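Local coordinates for protein U4/U6 snRNA-associated-splicing factor PRP24 (Saccharomyces cerevisiae, PDB 4N0T) that binds U6 snRNA as the protein of the U6 snRNP core, anneals U6 with U4 snRNA and recycles the spliceosome after splicing, at residues A173-R178 / A255-F260. Sequence-based numbering, arbitrary orientation.
Sequences ATLEGR and ADKKPF. With nucleotides of chain B.
Thr-174 and Lys-257 meet through carbon alone: Thr-174 CG2 lies 3.7 Å from Lys-257 CG, the two side chains running past each other in opposite directions. With CG2 anti to the backbone N (OG1 chi1 -48°), the methyl faces residues 255-257 while OG1 bonds to Glu-179. Leu-175 adds CD2, 3.7 Å from Lys-257 CD, and Ala-255 CB touches the same threonine methyl. The one polar link is a water lying between Thr-174 O and Ala-255 O, 2.7 Å from Ala-255 O. Gly-177 closes the short helix in a Schellman motif, and Arg-178 pairs with Glu-176 and Glu-206.

The same residues 255-260 read RNA of chain B, and Lys-257 serves both: its CE comes 3.1 Å from G26 O6. Asp-256 N donates to A13 N1 at 2.9 Å; Lys-257 N meets G26 O6 nearly straight (2.8 Å, 175°), and Asp-256 OD1 receives G26 N1 at 174°. Oxygen acceptor and N-H donor are thus both matched, a pattern that suits guanine. The Phe-260 ring lies over the same base: G26 N1 stands 3.4 Å above the plane of the Phe-260 ring, over the ring's centre. Were Phe-260 replaced by an alanine, that face of G26 would probably lose its stacking partner and the base would be freer to tilt off Asp-256.

Together these contacts join the helix entering the third RRM to the segment leaving its last strand, 248-254. Between the two segments the link is apolar packing and a water, while Asp-256 and Lys-257 give direct polar bonds to RNA, consistent with recognition by backbone N-H groups and the Asp-256 carboxylate, with Phe-260 holding the base flat.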
loop_
_atom_site.group_PDB
_atom_site.type_symbol
_atom_site.label_atom_id
_atom_site.label_comp_id
_atom_site.label_asym_id
_atom_site.label_seq_id
_atom_site.Cartn_x
_atom_site.Cartn_y
_atom_site.Cartn_z
ATOM N N ALA A 173 10.386 -13.757 -7.247
ATOM C CA ALA A 173 10.503 -14.715 -8.356
ATOM C C ALA A 173 9.264 -14.661 -9.253
ATOM O O ALA A 173 9.366 -14.707 -10.486
ATOM C CB ALA A 173 10.754 -16.135 -7.827
ATOM N N THR A 174 8.089 -14.520 -8.639
ATOM C CA THR A 174 6.857 -14.407 -9.412
ATOM C C THR A 174 6.811 -13.095 -10.191
ATOM O O THR A 174 6.414 -13.072 -11.358
ATOM C CB THR A 174 5.618 -14.522 -8.501
ATOM O OG1 THR A 174 5.771 -15.655 -7.637
ATOM C CG2 THR A 174 4.373 -14.701 -9.334
ATOM N N LEU A 175 7.206 -11.997 -9.538
ATOM C CA LEU A 175 7.243 -10.696 -10.188
ATOM C C LEU A 175 8.184 -10.716 -11.393
ATOM O O LEU A 175 7.932 -10.063 -12.400
ATOM C CB LEU A 175 7.669 -9.622 -9.171
ATOM C CG LEU A 175 6.683 -9.433 -7.997
ATOM C CD1 LEU A 175 7.297 -8.683 -6.790
ATOM C CD2 LEU A 175 5.435 -8.723 -8.477
ATOM N N GLU A 176 9.243 -11.511 -11.302
ATOM C CA GLU A 176 10.287 -11.527 -12.326
ATOM C C GLU A 176 10.021 -12.537 -13.445
ATOM O O GLU A 176 10.814 -12.640 -14.380
ATOM C CB GLU A 176 11.649 -11.830 -11.695
ATOM C CG GLU A 176 12.254 -10.648 -10.937
ATOM C CD GLU A 176 13.365 -11.064 -9.990
ATOM O OE1 GLU A 176 13.972 -12.138 -10.198
ATOM O OE2 GLU A 176 13.650 -10.305 -9.033
ATOM N N GLY A 177 8.922 -13.280 -13.335
ATOM C CA GLY A 177 8.533 -14.221 -14.372
ATOM C C GLY A 177 9.319 -15.508 -14.304
ATOM O O GLY A 177 9.515 -16.173 -15.325
ATOM N N ARG A 178 9.776 -15.866 -13.106
ATOM C CA ARG A 178 10.603 -17.069 -12.961
ATOM C C ARG A 178 9.852 -18.252 -12.369
ATOM O O ARG A 178 10.433 -19.326 -12.194
ATOM C CB ARG A 178 11.815 -16.768 -12.077
ATOM C CG ARG A 178 12.761 -15.762 -12.683
ATOM C CD ARG A 178 14.053 -15.666 -11.895
ATOM N NE ARG A 178 13.948 -14.972 -10.608
ATOM C CZ ARG A 178 14.080 -15.572 -9.429
ATOM N NH1 ARG A 178 14.274 -16.885 -9.366
ATOM N NH2 ARG A 178 14.013 -14.870 -8.308
ATOM N N ALA A 255 3.054 -18.245 -13.324
ATOM C CA ALA A 255 2.153 -17.986 -12.201
ATOM C C ALA A 255 1.718 -16.535 -12.238
ATOM O O ALA A 255 2.543 -15.651 -12.462
ATOM C CB ALA A 255 2.833 -18.269 -10.891
ATOM N N ASP A 256 0.430 -16.296 -12.014
ATOM C CA ASP A 256 -0.051 -14.926 -11.911
ATOM C C ASP A 256 0.306 -14.368 -10.541
ATOM O O ASP A 256 0.544 -15.119 -9.595
ATOM C CB ASP A 256 -1.567 -14.879 -12.117
ATOM C CG ASP A 256 -1.974 -15.264 -13.518
ATOM O OD1 ASP A 256 -1.406 -14.713 -14.487
ATOM O OD2 ASP A 256 -2.858 -16.134 -13.648
ATOM N N LYS A 257 0.332 -13.042 -10.432
ATOM C CA LYS A 257 0.609 -12.380 -9.159
ATOM C C LYS A 257 -0.674 -12.038 -8.403
ATOM O O LYS A 257 -1.762 -11.979 -8.993
ATOM C CB LYS A 257 1.446 -11.117 -9.412
ATOM C CG LYS A 257 2.797 -11.440 -10.092
ATOM C CD LYS A 257 3.269 -10.340 -11.043
ATOM C CE LYS A 257 2.673 -10.512 -12.421
ATOM N NZ LYS A 257 3.431 -9.824 -13.487
ATOM N N LYS A 258 -0.544 -11.830 -7.094
ATOM C CA LYS A 258 -1.703 -11.621 -6.229
ATOM C C LYS A 258 -2.636 -10.479 -6.637
ATOM O O LYS A 258 -3.847 -10.676 -6.655
ATOM C CB LYS A 258 -1.296 -11.486 -4.753
ATOM C CG LYS A 258 -0.845 -12.792 -4.125
ATOM C CD LYS A 258 -1.929 -13.872 -4.232
ATOM C CE LYS A 258 -1.525 -15.148 -3.485
ATOM N NZ LYS A 258 -2.420 -16.303 -3.815
ATOM N N PRO A 259 -2.089 -9.281 -6.943
ATOM C CA PRO A 259 -3.030 -8.194 -7.275
ATOM C C PRO A 259 -3.908 -8.466 -8.491
ATOM O O PRO A 259 -5.078 -8.080 -8.486
ATOM C CB PRO A 259 -2.106 -6.992 -7.532
ATOM C CG PRO A 259 -0.876 -7.300 -6.717
ATOM C CD PRO A 259 -0.700 -8.794 -6.840
ATOM N N PHE A 260 -3.355 -9.134 -9.502
ATOM C CA PHE A 260 -4.118 -9.596 -10.645
ATOM C C PHE A 260 -5.213 -10.577 -10.197
ATOM O O PHE A 260 -6.384 -10.419 -10.560
ATOM C CB PHE A 260 -3.144 -10.250 -11.635
ATOM C CG PHE A 260 -3.799 -10.955 -12.796
ATOM C CD1 PHE A 260 -4.124 -12.300 -12.704
ATOM C CD2 PHE A 260 -4.026 -10.286 -13.990
ATOM C CE1 PHE A 260 -4.703 -12.967 -13.779
ATOM C CE2 PHE A 260 -4.602 -10.936 -15.070
ATOM C CZ PHE A 260 -4.931 -12.287 -14.967
ATOM P P G B 26 2.207 -4.302 -14.990
ATOM O OP1 G B 26 2.897 -5.596 -14.903
ATOM O OP2 G B 26 2.934 -3.063 -15.361
ATOM O "O5'" G B 26 0.973 -4.386 -15.984
ATOM C "C5'" G B 26 1.157 -4.615 -17.377
ATOM C "C4'" G B 26 0.040 -5.470 -17.906
ATOM O "O4'" G B 26 0.191 -6.809 -17.354
ATOM C "C3'" G B 26 -1.364 -4.998 -17.508
ATOM O "O3'" G B 26 -2.293 -5.331 -18.540
ATOM C "C2'" G B 26 -1.660 -5.852 -16.280
ATOM O "O2'" G B 26 -3.031 -6.022 -15.998
ATOM C "C1'" G B 26 -0.996 -7.170 -16.674
ATOM N N9 G B 26 -0.668 -8.024 -15.531
ATOM C C8 G B 26 -0.159 -7.629 -14.313
ATOM N N7 G B 26 -0.028 -8.636 -13.493
ATOM C C5 G B 26 -0.470 -9.739 -14.204
ATOM C C6 G B 26 -0.550 -11.096 -13.819
ATOM O O6 G B 26 -0.234 -11.598 -12.738
ATOM N N1 G B 26 -1.061 -11.893 -14.825
ATOM C C2 G B 26 -1.430 -11.425 -16.058
ATOM N N2 G B 26 -1.902 -12.346 -16.914
ATOM N N3 G B 26 -1.364 -10.161 -16.439
ATOM C C4 G B 26 -0.879 -9.375 -15.457
ATOM P P A B 13 -4.968 -23.546 -2.170
ATOM O OP1 A B 13 -4.495 -23.386 -0.759
ATOM O OP2 A B 13 -6.045 -22.705 -2.750
ATOM O "O5'" A B 13 -3.666 -23.430 -3.071
ATOM C "C5'" A B 13 -3.737 -22.896 -4.382
ATOM C "C4'" A B 13 -2.817 -21.712 -4.503
ATOM O "O4'" A B 13 -2.600 -21.411 -5.908
ATOM C "C3'" A B 13 -3.328 -20.417 -3.870
ATOM O "O3'" A B 13 -2.195 -19.678 -3.407
ATOM C "C2'" A B 13 -3.915 -19.688 -5.073
ATOM O "O2'" A B 13 -4.041 -18.292 -4.911
ATOM C "C1'" A B 13 -2.882 -20.043 -6.128
ATOM N N9 A B 13 -3.274 -19.880 -7.524
ATOM C C8 A B 13 -4.355 -20.375 -8.204
ATOM N N7 A B 13 -4.338 -20.072 -9.478
ATOM C C5 A B 13 -3.164 -19.350 -9.645
ATOM C C6 A B 13 -2.572 -18.747 -10.760
ATOM N N6 A B 13 -3.106 -18.781 -11.987
ATOM N N1 A B 13 -1.391 -18.118 -10.577
ATOM C C2 A B 13 -0.853 -18.089 -9.361
ATOM N N3 A B 13 -1.318 -18.612 -8.230
ATOM C C4 A B 13 -2.492 -19.234 -8.448
ATOM P P U B 28 -5.679 -7.927 -17.140
ATOM O OP1 U B 28 -4.261 -7.694 -17.484
ATOM O OP2 U B 28 -6.366 -9.138 -17.618
ATOM O "O5'" U B 28 -5.791 -7.875 -15.536
ATOM C "C5'" U B 28 -6.995 -8.245 -14.867
ATOM C "C4'" U B 28 -7.487 -7.135 -13.963
ATOM O "O4'" U B 28 -6.579 -6.988 -12.833
ATOM C "C3'" U B 28 -7.564 -5.759 -14.619
ATOM O "O3'" U B 28 -8.659 -5.042 -14.051
ATOM C "C2'" U B 28 -6.268 -5.102 -14.165
ATOM O "O2'" U B 28 -6.282 -3.692 -14.228
ATOM C "C1'" U B 28 -6.171 -5.633 -12.739
ATOM N N1 U B 28 -4.832 -5.592 -12.141
ATOM C C2 U B 28 -4.686 -4.886 -10.947
ATOM O O2 U B 28 -5.622 -4.299 -10.399
ATOM N N3 U B 28 -3.422 -4.886 -10.416
ATOM C C4 U B 28 -2.312 -5.508 -10.950
ATOM O O4 U B 28 -1.232 -5.418 -10.365
ATOM C C5 U B 28 -2.547 -6.236 -12.177
ATOM C C6 U B 28 -3.766 -6.259 -12.720
HETATM O O HOH W 1 4.575 -14.221 -13.518
#